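Local coordinates for protein putative Ribokinase II (Escherichia coli O6, PDB 3IQ0) that probably phosphorylates a sugar such as ribose, binding ATP and magnesium as a kinase of the pfkB (ribokinase) family, at residues P34-I44 with F65-L73. Sequence-based numbering, arbitrary orientation.
Sequences PYPSGAPAIFI and FGDINIHRL
Pro36 and Ile68 meet in the middle of this buried contact, ring carbon CG of the proline lying 4.2 Å from CG1 of the isoleucine. CG1 stands anti to the backbone N of Ile68 (chi1 -167°), and the extended chain carries CD1 on to Pro34, 3.9 Å from its CG. The same methyl covers the carbonyl O of Pro34, which is buried without a polar partner. Prolines suit this strand edge, being compact and rigid and bringing no N-H that would need a partner beneath the helix. The side chains of Pro34, which follows a cis peptide bond, and Phe65 cross at about a right angle, Pro34 CG lying 3.7 Å from Phe65 CE1. Phe95 of the second subunit meets Phe65 edge-to-face, so this end of the contact borders the dimer interface. Farther along, Leu73 packs on Ala41 and Ile44 of the next helix; the small alanine probably helps the two helices approach, its CB lying 4.4 Å from Leu73 CD2. In ribokinase-family folds a small sheet forms a lid on a larger alpha/beta domain, and here strand 29-37 leads from the four-stranded sheet into helix 39-49, while helix 64-75 belongs to the large domain. At the N-cap between them, Gly38 has backbone angles that would jam a CB against the carbonyl O of Ser37. Asn69 links strand and helix only weakly: its OD1 accepts a weak hydrogen bond from Ser37 N (3.3 Å) and rests against CA and CB of Pro36, while ND2 donates more firmly to Phe65 O one turn back (3.0 Å), steadying the amide. At the polar margin Arg72 lays its aliphatic CB and CG across Pro36 CG, then bends at chi2 and chi3 to take its guanidinium to a salt bridge with Glu298.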
loop_
_atom_site.group_PDB
_atom_site.type_symbol
_atom_site.label_atom_id
_atom_site.label_comp_id
_atom_site.label_asym_id
_atom_site.label_seq_id
_atom_site.Cartn_x
_atom_site.Cartn_y
_atom_site.Cartn_z
ATOM N N PRO B 34 12.534 1.139 3.157
ATOM C CA PRO B 34 11.998 1.790 1.962
ATOM C C PRO B 34 13.063 2.642 1.292
ATOM O O PRO B 34 14.031 3.045 1.931
ATOM C CB PRO B 34 10.877 2.652 2.525
ATOM C CG PRO B 34 11.468 3.107 3.821
ATOM C CD PRO B 34 12.031 1.804 4.371
ATOM N N TYR B 35 12.868 2.913 0.008
ATOM C CA TYR B 35 13.782 3.742 -0.763
ATOM C C TYR B 35 12.964 4.827 -1.444
ATOM O O TYR B 35 11.881 4.558 -1.966
ATOM C CB TYR B 35 14.509 2.900 -1.819
ATOM C CG TYR B 35 15.621 2.051 -1.256
ATOM C CD1 TYR B 35 16.849 2.618 -0.919
ATOM C CD2 TYR B 35 15.438 0.690 -1.023
ATOM C CE1 TYR B 35 17.868 1.852 -0.360
ATOM C CE2 TYR B 35 16.450 -0.087 -0.468
ATOM C CZ TYR B 35 17.661 0.503 -0.136
ATOM O OH TYR B 35 18.659 -0.248 0.436
ATOM N N PRO B 36 13.462 6.073 -1.436
ATOM C CA PRO B 36 12.748 7.185 -2.069
ATOM C C PRO B 36 12.566 6.888 -3.553
ATOM O O PRO B 36 13.494 6.446 -4.212
ATOM C CB PRO B 36 13.681 8.372 -1.839
ATOM C CG PRO B 36 14.432 7.998 -0.618
ATOM C CD PRO B 36 14.715 6.539 -0.822
ATOM N N SER B 37 11.377 7.124 -4.088
ATOM C CA SER B 37 11.161 6.842 -5.500
ATOM C C SER B 37 10.067 7.713 -6.116
ATOM O O SER B 37 9.545 8.621 -5.471
ATOM C CB SER B 37 10.832 5.358 -5.684
ATOM O OG SER B 37 10.930 4.973 -7.044
ATOM N N GLY B 38 9.722 7.429 -7.367
ATOM C CA GLY B 38 8.716 8.221 -8.053
ATOM C C GLY B 38 9.405 9.035 -9.134
ATOM O O GLY B 38 10.251 9.881 -8.837
ATOM N N ALA B 39 9.041 8.779 -10.389
ATOM C CA ALA B 39 9.635 9.463 -11.531
ATOM C C ALA B 39 9.892 10.953 -11.298
ATOM O O ALA B 39 11.022 11.417 -11.452
ATOM C CB ALA B 39 8.758 9.262 -12.782
ATOM N N PRO B 40 8.855 11.723 -10.927
ATOM C CA PRO B 40 9.078 13.155 -10.702
ATOM C C PRO B 40 10.120 13.430 -9.618
ATOM O O PRO B 40 10.932 14.349 -9.750
ATOM C CB PRO B 40 7.693 13.667 -10.303
ATOM C CG PRO B 40 6.760 12.718 -11.009
ATOM C CD PRO B 40 7.428 11.385 -10.776
ATOM N N ALA B 41 10.092 12.630 -8.551
ATOM C CA ALA B 41 11.029 12.800 -7.443
ATOM C C ALA B 41 12.467 12.507 -7.860
ATOM O O ALA B 41 13.389 13.225 -7.476
ATOM C CB ALA B 41 10.630 11.906 -6.270
ATOM N N ILE B 42 12.662 11.447 -8.635
ATOM C CA ILE B 42 14.000 11.102 -9.095
ATOM C C ILE B 42 14.495 12.176 -10.069
ATOM O O ILE B 42 15.660 12.580 -10.022
ATOM C CB ILE B 42 14.010 9.717 -9.773
ATOM C CG1 ILE B 42 13.459 8.670 -8.803
ATOM C CG2 ILE B 42 15.429 9.354 -10.183
ATOM C CD1 ILE B 42 13.198 7.327 -9.429
ATOM N N PHE B 43 13.609 12.640 -10.943
ATOM C CA PHE B 43 13.959 13.686 -11.900
ATOM C C PHE B 43 14.464 14.909 -11.141
ATOM O O PHE B 43 15.563 15.410 -11.394
ATOM C CB PHE B 43 12.727 14.102 -12.721
ATOM C CG PHE B 43 12.932 15.345 -13.562
ATOM C CD1 PHE B 43 13.485 15.260 -14.837
ATOM C CD2 PHE B 43 12.566 16.600 -13.077
ATOM C CE1 PHE B 43 13.670 16.402 -15.622
ATOM C CE2 PHE B 43 12.747 17.757 -13.849
ATOM C CZ PHE B 43 13.299 17.655 -15.123
ATOM N N ILE B 44 13.647 15.384 -10.209
ATOM C CA ILE B 44 13.984 16.569 -9.435
ATOM C C ILE B 44 15.204 16.384 -8.544
ATOM O O ILE B 44 15.928 17.341 -8.282
ATOM C CB ILE B 44 12.772 17.038 -8.585
ATOM C CG1 ILE B 44 12.777 18.560 -8.501
ATOM C CG2 ILE B 44 12.810 16.431 -7.196
ATOM C CD1 ILE B 44 12.572 19.224 -9.837
ATOM N N PHE B 65 7.063 6.694 5.510
ATOM C CA PHE B 65 7.393 6.504 4.104
ATOM C C PHE B 65 7.292 7.859 3.424
ATOM O O PHE B 65 8.012 8.146 2.468
ATOM C CB PHE B 65 6.430 5.511 3.452
ATOM C CG PHE B 65 6.646 4.085 3.876
ATOM C CD1 PHE B 65 7.785 3.717 4.592
ATOM C CD2 PHE B 65 5.740 3.097 3.515
ATOM C CE1 PHE B 65 8.018 2.388 4.937
ATOM C CE2 PHE B 65 5.965 1.765 3.857
ATOM C CZ PHE B 65 7.101 1.411 4.564
ATOM N N GLY B 66 6.385 8.688 3.927
ATOM C CA GLY B 66 6.234 10.018 3.379
ATOM C C GLY B 66 7.424 10.845 3.830
ATOM O O GLY B 66 7.964 11.640 3.063
ATOM N N ASP B 67 7.848 10.631 5.075
ATOM C CA ASP B 67 8.973 11.365 5.645
ATOM C C ASP B 67 10.319 11.081 4.993
ATOM O O ASP B 67 11.126 11.992 4.811
ATOM C CB ASP B 67 9.101 11.082 7.145
ATOM C CG ASP B 67 7.891 11.532 7.934
ATOM O OD1 ASP B 67 7.069 12.300 7.388
ATOM O OD2 ASP B 67 7.767 11.124 9.111
ATOM N N ILE B 68 10.579 9.826 4.646
ATOM C CA ILE B 68 11.862 9.506 4.038
ATOM C C ILE B 68 12.043 10.247 2.713
ATOM O O ILE B 68 13.152 10.659 2.375
ATOM C CB ILE B 68 12.043 7.983 3.833
ATOM C CG1 ILE B 68 13.505 7.690 3.500
ATOM C CG2 ILE B 68 11.123 7.479 2.727
ATOM C CD1 ILE B 68 13.832 6.234 3.385
ATOM N N ASN B 69 10.958 10.433 1.966
ATOM C CA ASN B 69 11.052 11.158 0.704
ATOM C C ASN B 69 11.269 12.647 0.956
ATOM O O ASN B 69 12.121 13.267 0.321
ATOM C CB ASN B 69 9.799 10.946 -0.139
ATOM C CG ASN B 69 9.768 9.579 -0.791
ATOM O OD1 ASN B 69 10.525 9.305 -1.726
ATOM N ND2 ASN B 69 8.903 8.709 -0.292
ATOM N N ILE B 70 10.514 13.221 1.891
ATOM C CA ILE B 70 10.665 14.638 2.200
ATOM C C ILE B 70 12.060 14.948 2.735
ATOM O O ILE B 70 12.647 15.967 2.378
ATOM C CB ILE B 70 9.621 15.121 3.231
ATOM C CG1 ILE B 70 8.239 15.185 2.578
ATOM C CG2 ILE B 70 10.004 16.503 3.758
ATOM C CD1 ILE B 70 7.119 15.544 3.535
ATOM N N HIS B 71 12.586 14.068 3.584
ATOM C CA HIS B 71 13.914 14.251 4.163
ATOM C C HIS B 71 15.015 14.195 3.107
ATOM O O HIS B 71 15.921 15.035 3.089
ATOM C CB HIS B 71 14.184 13.180 5.225
ATOM C CG HIS B 71 13.327 13.302 6.448
ATOM N ND1 HIS B 71 13.263 12.317 7.408
ATOM C CD2 HIS B 71 12.504 14.292 6.864
ATOM C CE1 HIS B 71 12.432 12.694 8.366
ATOM N NE2 HIS B 71 11.959 13.887 8.060
ATOM N N ARG B 72 14.940 13.194 2.237
ATOM C CA ARG B 72 15.928 13.021 1.175
ATOM C C ARG B 72 15.939 14.226 0.237
ATOM O O ARG B 72 16.987 14.797 -0.033
ATOM C CB ARG B 72 15.630 11.750 0.372
ATOM C CG ARG B 72 16.342 11.692 -0.975
ATOM C CD ARG B 72 17.852 11.614 -0.815
ATOM N NE ARG B 72 18.309 10.232 -0.759
ATOM C CZ ARG B 72 18.722 9.535 -1.815
ATOM N NH1 ARG B 72 18.749 10.090 -3.020
ATOM N NH2 ARG B 72 19.093 8.272 -1.666
ATOM N N LEU B 73 14.768 14.598 -0.268
ATOM C CA LEU B 73 14.654 15.737 -1.178
ATOM C C LEU B 73 15.107 17.045 -0.534
ATOM O O LEU B 73 15.821 17.834 -1.154
ATOM C CB LEU B 73 13.207 15.861 -1.669
ATOM C CG LEU B 73 12.831 15.268 -3.040
ATOM C CD1 LEU B 73 13.860 14.279 -3.521
ATOM C CD2 LEU B 73 11.466 14.639 -2.956
#